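Local structure of putative ABC transporter subunit, substrate-binding component (Rhodopseudomonas palustris, 4EVQ) at residues L151-G164 with I202-S215. The protein binds 4-hydroxybenzoate and is probably the solute-binding component of an ABC transporter that takes up lignin-derived aromatic acids such as benzoate derivatives. Numbering follows the deposited sequence.
Sequences LKKAVTVTWKYAAG and IASLKPDCVYAFFS. With PHB (p-hydroxybenzoic acid), chain H.
Val155 packs its two methyls against the end of helix 196-205 and the turn that follows: CG1 meets CG1 of Ile202 at 3.8 Å, while CG2 lies against CG of Pro207 and CD1 of Leu205. Strands 153-159 and 209-213 run side by side in the sheet of one lobe. Val155 bonds twice to the same neighbour, its N to Cys209 O and its O to Tyr211 N at 3.0 Å, while Ala154 and Thr156 bond to strand 181-188. At the start of the strands, the carboxylate of Asp208 reaches the backbone of residues 152-153. OD2 takes Lys152 N through its syn lone pair, and OD1 accepts Lys153 N at 2.9 Å from above the carboxylate plane. The extended Lys153 side chain reaches the carbonyls ending helix 196-205: NZ hydrogen-bonds Lys206 O at 2.9 Å from above the carbonyl plane, and Leu205 O weakly. At the other end Thr158 OG1, anti to its backbone N (chi1 -169°), is carried to the edge of the Phe213 ring and gives a 2.7 Å hydrogen bond to Phe213 O. Phe214 turns its edge onto the face of Trp159, with planes at 88°, and Trp159 NE1 is tied to Asp192 O. Beyond the strands, Tyr161 OH, also paired with Tyr29, donates to O1' of p-hydroxybenzoic acid at 2.6 Å, and the ligand's O4 donates to Ser215 OG at 2.7 Å. As in periplasmic binding proteins, loops after the C-terminal ends of parallel strands carry ligand residues; here they hydrogen-bond carboxylate and phenol, with the edge of Phe213 against the ring, and Ser92 and Gly115 bond the ligand as well.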
loop_
_atom_site.group_PDB
_atom_site.type_symbol
_atom_site.label_atom_id
_atom_site.label_comp_id
_atom_site.label_asym_id
_atom_site.label_seq_id
_atom_site.Cartn_x
_atom_site.Cartn_y
_atom_site.Cartn_z
ATOM N N LEU A 151 14.067 -18.665 10.733
ATOM C CA LEU A 151 14.031 -19.227 9.397
ATOM C C LEU A 151 15.320 -18.977 8.634
ATOM O O LEU A 151 15.997 -17.970 8.844
ATOM C CB LEU A 151 12.862 -18.586 8.639
ATOM C CG LEU A 151 11.523 -18.941 9.266
ATOM C CD1 LEU A 151 10.473 -18.025 8.738
ATOM C CD2 LEU A 151 11.103 -20.406 9.063
ATOM N N LYS A 152 15.659 -19.897 7.735
ATOM C CA LYS A 152 16.991 -19.944 7.159
ATOM C C LYS A 152 17.055 -20.227 5.661
ATOM O O LYS A 152 18.104 -20.084 5.050
ATOM C CB LYS A 152 17.849 -21.057 7.875
ATOM C CG LYS A 152 17.982 -20.989 9.406
ATOM C CD LYS A 152 19.139 -21.876 9.891
ATOM C CE LYS A 152 19.116 -23.278 9.248
ATOM N NZ LYS A 152 20.324 -24.134 9.591
ATOM N N LYS A 153 15.956 -20.702 5.064
ATOM C CA LYS A 153 16.025 -21.253 3.713
ATOM C C LYS A 153 14.708 -20.956 2.981
ATOM O O LYS A 153 13.752 -21.703 3.090
ATOM C CB LYS A 153 16.249 -22.759 3.780
ATOM C CG LYS A 153 16.400 -23.447 2.426
ATOM C CD LYS A 153 16.476 -24.984 2.583
ATOM C CE LYS A 153 16.559 -25.687 1.264
ATOM N NZ LYS A 153 16.502 -27.205 1.395
ATOM N N ALA A 154 14.683 -19.843 2.231
ATOM C CA ALA A 154 13.448 -19.352 1.673
ATOM C C ALA A 154 13.341 -19.572 0.183
ATOM O O ALA A 154 14.349 -19.592 -0.539
ATOM C CB ALA A 154 13.342 -17.832 1.916
ATOM N N VAL A 155 12.112 -19.734 -0.277
ATOM C CA VAL A 155 11.786 -19.526 -1.687
ATOM C C VAL A 155 10.832 -18.332 -1.758
ATOM O O VAL A 155 9.955 -18.195 -0.905
ATOM C CB VAL A 155 11.083 -20.759 -2.294
ATOM C CG1 VAL A 155 10.510 -20.471 -3.698
ATOM C CG2 VAL A 155 12.021 -21.932 -2.343
ATOM N N THR A 156 11.017 -17.458 -2.756
ATOM C CA THR A 156 10.100 -16.343 -2.962
ATOM C C THR A 156 9.203 -16.607 -4.172
ATOM O O THR A 156 9.615 -17.326 -5.116
ATOM C CB THR A 156 10.800 -15.001 -3.160
ATOM O OG1 THR A 156 11.443 -14.993 -4.416
ATOM C CG2 THR A 156 11.792 -14.724 -2.061
ATOM N N VAL A 157 7.979 -16.108 -4.124
ATOM C CA VAL A 157 7.094 -16.221 -5.267
ATOM C C VAL A 157 6.256 -14.933 -5.357
ATOM O O VAL A 157 5.665 -14.487 -4.359
ATOM C CB VAL A 157 6.246 -17.503 -5.186
ATOM C CG1 VAL A 157 5.425 -17.555 -3.959
ATOM C CG2 VAL A 157 5.412 -17.671 -6.429
ATOM N N THR A 158 6.172 -14.388 -6.551
ATOM C CA THR A 158 5.443 -13.133 -6.738
ATOM C C THR A 158 5.167 -12.938 -8.210
ATOM O O THR A 158 5.549 -13.756 -9.041
ATOM C CB THR A 158 6.183 -11.916 -6.128
ATOM O OG1 THR A 158 5.304 -10.786 -6.118
ATOM C CG2 THR A 158 7.410 -11.566 -6.912
ATOM N N TRP A 159 4.493 -11.841 -8.519
ATOM C CA TRP A 159 4.248 -11.427 -9.884
ATOM C C TRP A 159 5.454 -10.683 -10.465
ATOM O O TRP A 159 6.163 -9.953 -9.747
ATOM C CB TRP A 159 3.011 -10.516 -9.952
ATOM C CG TRP A 159 1.701 -11.236 -9.951
ATOM C CD1 TRP A 159 1.378 -12.335 -10.696
ATOM C CD2 TRP A 159 0.530 -10.897 -9.213
ATOM N NE1 TRP A 159 0.080 -12.665 -10.497
ATOM C CE2 TRP A 159 -0.482 -11.799 -9.597
ATOM C CE3 TRP A 159 0.216 -9.882 -8.314
ATOM C CZ2 TRP A 159 -1.780 -11.741 -9.079
ATOM C CZ3 TRP A 159 -1.043 -9.806 -7.830
ATOM C CH2 TRP A 159 -2.030 -10.743 -8.184
ATOM N N LYS A 160 5.652 -10.862 -11.769
ATOM C CA LYS A 160 6.761 -10.284 -12.493
ATOM C C LYS A 160 6.435 -8.829 -12.914
ATOM O O LYS A 160 6.120 -8.525 -14.058
ATOM C CB LYS A 160 7.138 -11.142 -13.683
ATOM C CG LYS A 160 8.483 -10.729 -14.314
ATOM C CD LYS A 160 9.037 -11.677 -15.344
ATOM C CE LYS A 160 10.294 -11.062 -15.951
ATOM N NZ LYS A 160 10.026 -9.850 -16.777
ATOM N N TYR A 161 6.501 -7.933 -11.946
ATOM C CA TYR A 161 6.436 -6.516 -12.225
ATOM C C TYR A 161 7.141 -5.808 -11.070
ATOM O O TYR A 161 7.506 -6.440 -10.086
ATOM C CB TYR A 161 5.010 -6.004 -12.495
ATOM C CG TYR A 161 4.170 -5.670 -11.271
ATOM C CD1 TYR A 161 3.575 -6.667 -10.555
ATOM C CD2 TYR A 161 3.918 -4.352 -10.876
ATOM C CE1 TYR A 161 2.758 -6.385 -9.470
ATOM C CE2 TYR A 161 3.124 -4.072 -9.809
ATOM C CZ TYR A 161 2.536 -5.081 -9.100
ATOM O OH TYR A 161 1.721 -4.811 -8.041
ATOM N N ALA A 162 7.233 -4.482 -11.154
ATOM C CA ALA A 162 8.078 -3.707 -10.238
ATOM C C ALA A 162 7.817 -3.973 -8.778
ATOM O O ALA A 162 8.743 -4.052 -8.001
ATOM C CB ALA A 162 7.980 -2.204 -10.541
ATOM N N ALA A 163 6.561 -4.037 -8.372
ATOM C CA ALA A 163 6.297 -4.147 -6.968
ATOM C C ALA A 163 6.759 -5.473 -6.429
ATOM O O ALA A 163 7.328 -5.544 -5.324
ATOM C CB ALA A 163 4.837 -3.903 -6.627
ATOM N N GLY A 164 6.486 -6.540 -7.171
ATOM C CA GLY A 164 6.950 -7.852 -6.733
ATOM C C GLY A 164 8.463 -7.893 -6.711
ATOM O O GLY A 164 9.071 -8.370 -5.738
ATOM N N ILE A 202 8.246 -25.299 -5.377
ATOM C CA ILE A 202 8.499 -25.058 -3.962
ATOM C C ILE A 202 8.664 -26.358 -3.192
ATOM O O ILE A 202 9.624 -26.501 -2.448
ATOM C CB ILE A 202 7.358 -24.238 -3.361
ATOM C CG1 ILE A 202 7.506 -22.770 -3.808
ATOM C CG2 ILE A 202 7.381 -24.302 -1.801
ATOM C CD1 ILE A 202 6.253 -21.946 -3.630
ATOM N N ALA A 203 7.739 -27.307 -3.369
ATOM C CA ALA A 203 7.892 -28.592 -2.658
ATOM C C ALA A 203 9.247 -29.235 -2.955
ATOM O O ALA A 203 9.941 -29.736 -2.060
ATOM C CB ALA A 203 6.741 -29.523 -3.010
ATOM N N SER A 204 9.636 -29.223 -4.214
ATOM C CA SER A 204 10.859 -29.908 -4.628
ATOM C C SER A 204 12.087 -29.270 -4.017
ATOM O O SER A 204 13.097 -29.948 -3.826
ATOM C CB SER A 204 10.997 -29.925 -6.150
ATOM O OG SER A 204 11.422 -28.674 -6.673
ATOM N N LEU A 205 12.030 -27.968 -3.738
ATOM C CA LEU A 205 13.177 -27.231 -3.216
ATOM C C LEU A 205 13.344 -27.355 -1.707
ATOM O O LEU A 205 14.376 -26.955 -1.173
ATOM C CB LEU A 205 13.045 -25.731 -3.573
ATOM C CG LEU A 205 13.226 -25.457 -5.077
ATOM C CD1 LEU A 205 12.640 -24.104 -5.452
ATOM C CD2 LEU A 205 14.704 -25.524 -5.494
ATOM N N LYS A 206 12.306 -27.841 -1.035
ATOM C CA LYS A 206 12.321 -28.099 0.408
ATOM C C LYS A 206 12.830 -26.910 1.247
ATOM O O LYS A 206 13.677 -27.064 2.146
ATOM C CB LYS A 206 13.152 -29.360 0.736
ATOM C CG LYS A 206 12.603 -30.589 0.074
ATOM C CD LYS A 206 13.478 -31.832 0.361
ATOM C CE LYS A 206 13.021 -33.049 -0.458
ATOM N NZ LYS A 206 13.788 -34.242 -0.079
ATOM N N PRO A 207 12.274 -25.713 0.999
ATOM C CA PRO A 207 12.617 -24.598 1.874
ATOM C C PRO A 207 11.981 -24.732 3.262
ATOM O O PRO A 207 11.073 -25.549 3.451
ATOM C CB PRO A 207 12.014 -23.398 1.116
ATOM C CG PRO A 207 10.771 -23.957 0.506
ATOM C CD PRO A 207 11.211 -25.349 0.035
ATOM N N ASP A 208 12.439 -23.929 4.218
ATOM C CA ASP A 208 11.762 -23.863 5.496
ATOM C C ASP A 208 10.729 -22.746 5.611
ATOM O O ASP A 208 10.032 -22.633 6.617
ATOM C CB ASP A 208 12.743 -23.834 6.679
ATOM C CG ASP A 208 13.598 -22.583 6.768
ATOM O OD1 ASP A 208 13.391 -21.595 6.037
ATOM O OD2 ASP A 208 14.510 -22.530 7.627
ATOM N N CYS A 209 10.577 -21.997 4.517
ATOM C CA CYS A 209 9.523 -20.976 4.444
ATOM C C CYS A 209 9.383 -20.517 3.000
ATOM O O CYS A 209 10.273 -20.647 2.174
ATOM C CB CYS A 209 9.877 -19.757 5.331
ATOM S SG CYS A 209 11.466 -18.969 4.949
ATOM N N VAL A 210 8.238 -19.881 2.758
ATOM C CA VAL A 210 7.926 -19.224 1.495
ATOM C C VAL A 210 7.557 -17.777 1.801
ATOM O O VAL A 210 6.797 -17.508 2.737
ATOM C CB VAL A 210 6.783 -19.930 0.769
ATOM C CG1 VAL A 210 6.345 -19.128 -0.453
ATOM C CG2 VAL A 210 7.207 -21.337 0.347
ATOM N N TYR A 211 8.132 -16.880 1.013
ATOM C CA TYR A 211 7.785 -15.457 1.028
ATOM C C TYR A 211 7.031 -15.148 -0.257
ATOM O O TYR A 211 7.574 -15.339 -1.336
ATOM C CB TYR A 211 9.052 -14.614 1.084
ATOM C CG TYR A 211 8.888 -13.109 0.955
ATOM C CD1 TYR A 211 8.605 -12.340 2.059
ATOM C CD2 TYR A 211 9.083 -12.460 -0.248
ATOM C CE1 TYR A 211 8.503 -10.969 1.947
ATOM C CE2 TYR A 211 8.972 -11.081 -0.372
ATOM C CZ TYR A 211 8.713 -10.358 0.728
ATOM O OH TYR A 211 8.650 -8.963 0.648
ATOM N N ALA A 212 5.795 -14.654 -0.135
ATOM C CA ALA A 212 4.963 -14.375 -1.300
ATOM C C ALA A 212 4.397 -12.971 -1.243
ATOM O O ALA A 212 3.924 -12.514 -0.211
ATOM C CB ALA A 212 3.816 -15.383 -1.392
ATOM N N PHE A 213 4.414 -12.343 -2.405
ATOM C CA PHE A 213 3.657 -11.110 -2.599
ATOM C C PHE A 213 2.636 -11.323 -3.702
ATOM O O PHE A 213 3.000 -11.520 -4.887
ATOM C CB PHE A 213 4.485 -9.847 -2.899
ATOM C CG PHE A 213 3.617 -8.696 -3.442
ATOM C CD1 PHE A 213 2.658 -8.130 -2.648
ATOM C CD2 PHE A 213 3.705 -8.281 -4.762
ATOM C CE1 PHE A 213 1.792 -7.158 -3.138
ATOM C CE2 PHE A 213 2.810 -7.308 -5.265
ATOM C CZ PHE A 213 1.866 -6.764 -4.435
ATOM N N PHE A 214 1.376 -11.291 -3.294
ATOM C CA PHE A 214 0.210 -11.187 -4.198
ATOM C C PHE A 214 -0.767 -10.308 -3.425
ATOM O O PHE A 214 -0.608 -10.062 -2.219
ATOM C CB PHE A 214 -0.424 -12.557 -4.482
ATOM C CG PHE A 214 0.474 -13.462 -5.237
ATOM C CD1 PHE A 214 0.702 -13.286 -6.570
ATOM C CD2 PHE A 214 1.162 -14.477 -4.588
ATOM C CE1 PHE A 214 1.600 -14.039 -7.261
ATOM C CE2 PHE A 214 2.059 -15.231 -5.253
ATOM C CZ PHE A 214 2.299 -15.045 -6.587
ATOM N N SER A 215 -1.787 -9.795 -4.103
ATOM C CA SER A 215 -2.775 -8.964 -3.454
ATOM C C SER A 215 -4.072 -9.027 -4.262
ATOM O O SER A 215 -4.030 -9.266 -5.454
ATOM C CB SER A 215 -2.191 -7.529 -3.386
ATOM O OG SER A 215 -3.034 -6.627 -2.762
HETATM C "C1'" PHB H . 2.102 -2.036 -6.093
HETATM O "O1'" PHB H . 2.067 -2.322 -7.311
HETATM O "O2'" PHB H . 2.881 -1.120 -5.616
HETATM C C1 PHB H . 1.243 -2.720 -5.103
HETATM C C2 PHB H . 0.054 -3.314 -5.527
HETATM C C3 PHB H . -0.747 -3.973 -4.608
HETATM C C4 PHB H . -0.361 -4.050 -3.310
HETATM C C5 PHB H . 0.801 -3.449 -2.862
HETATM C C6 PHB H . 1.584 -2.804 -3.774
HETATM O O4 PHB H . -1.124 -4.689 -2.404
#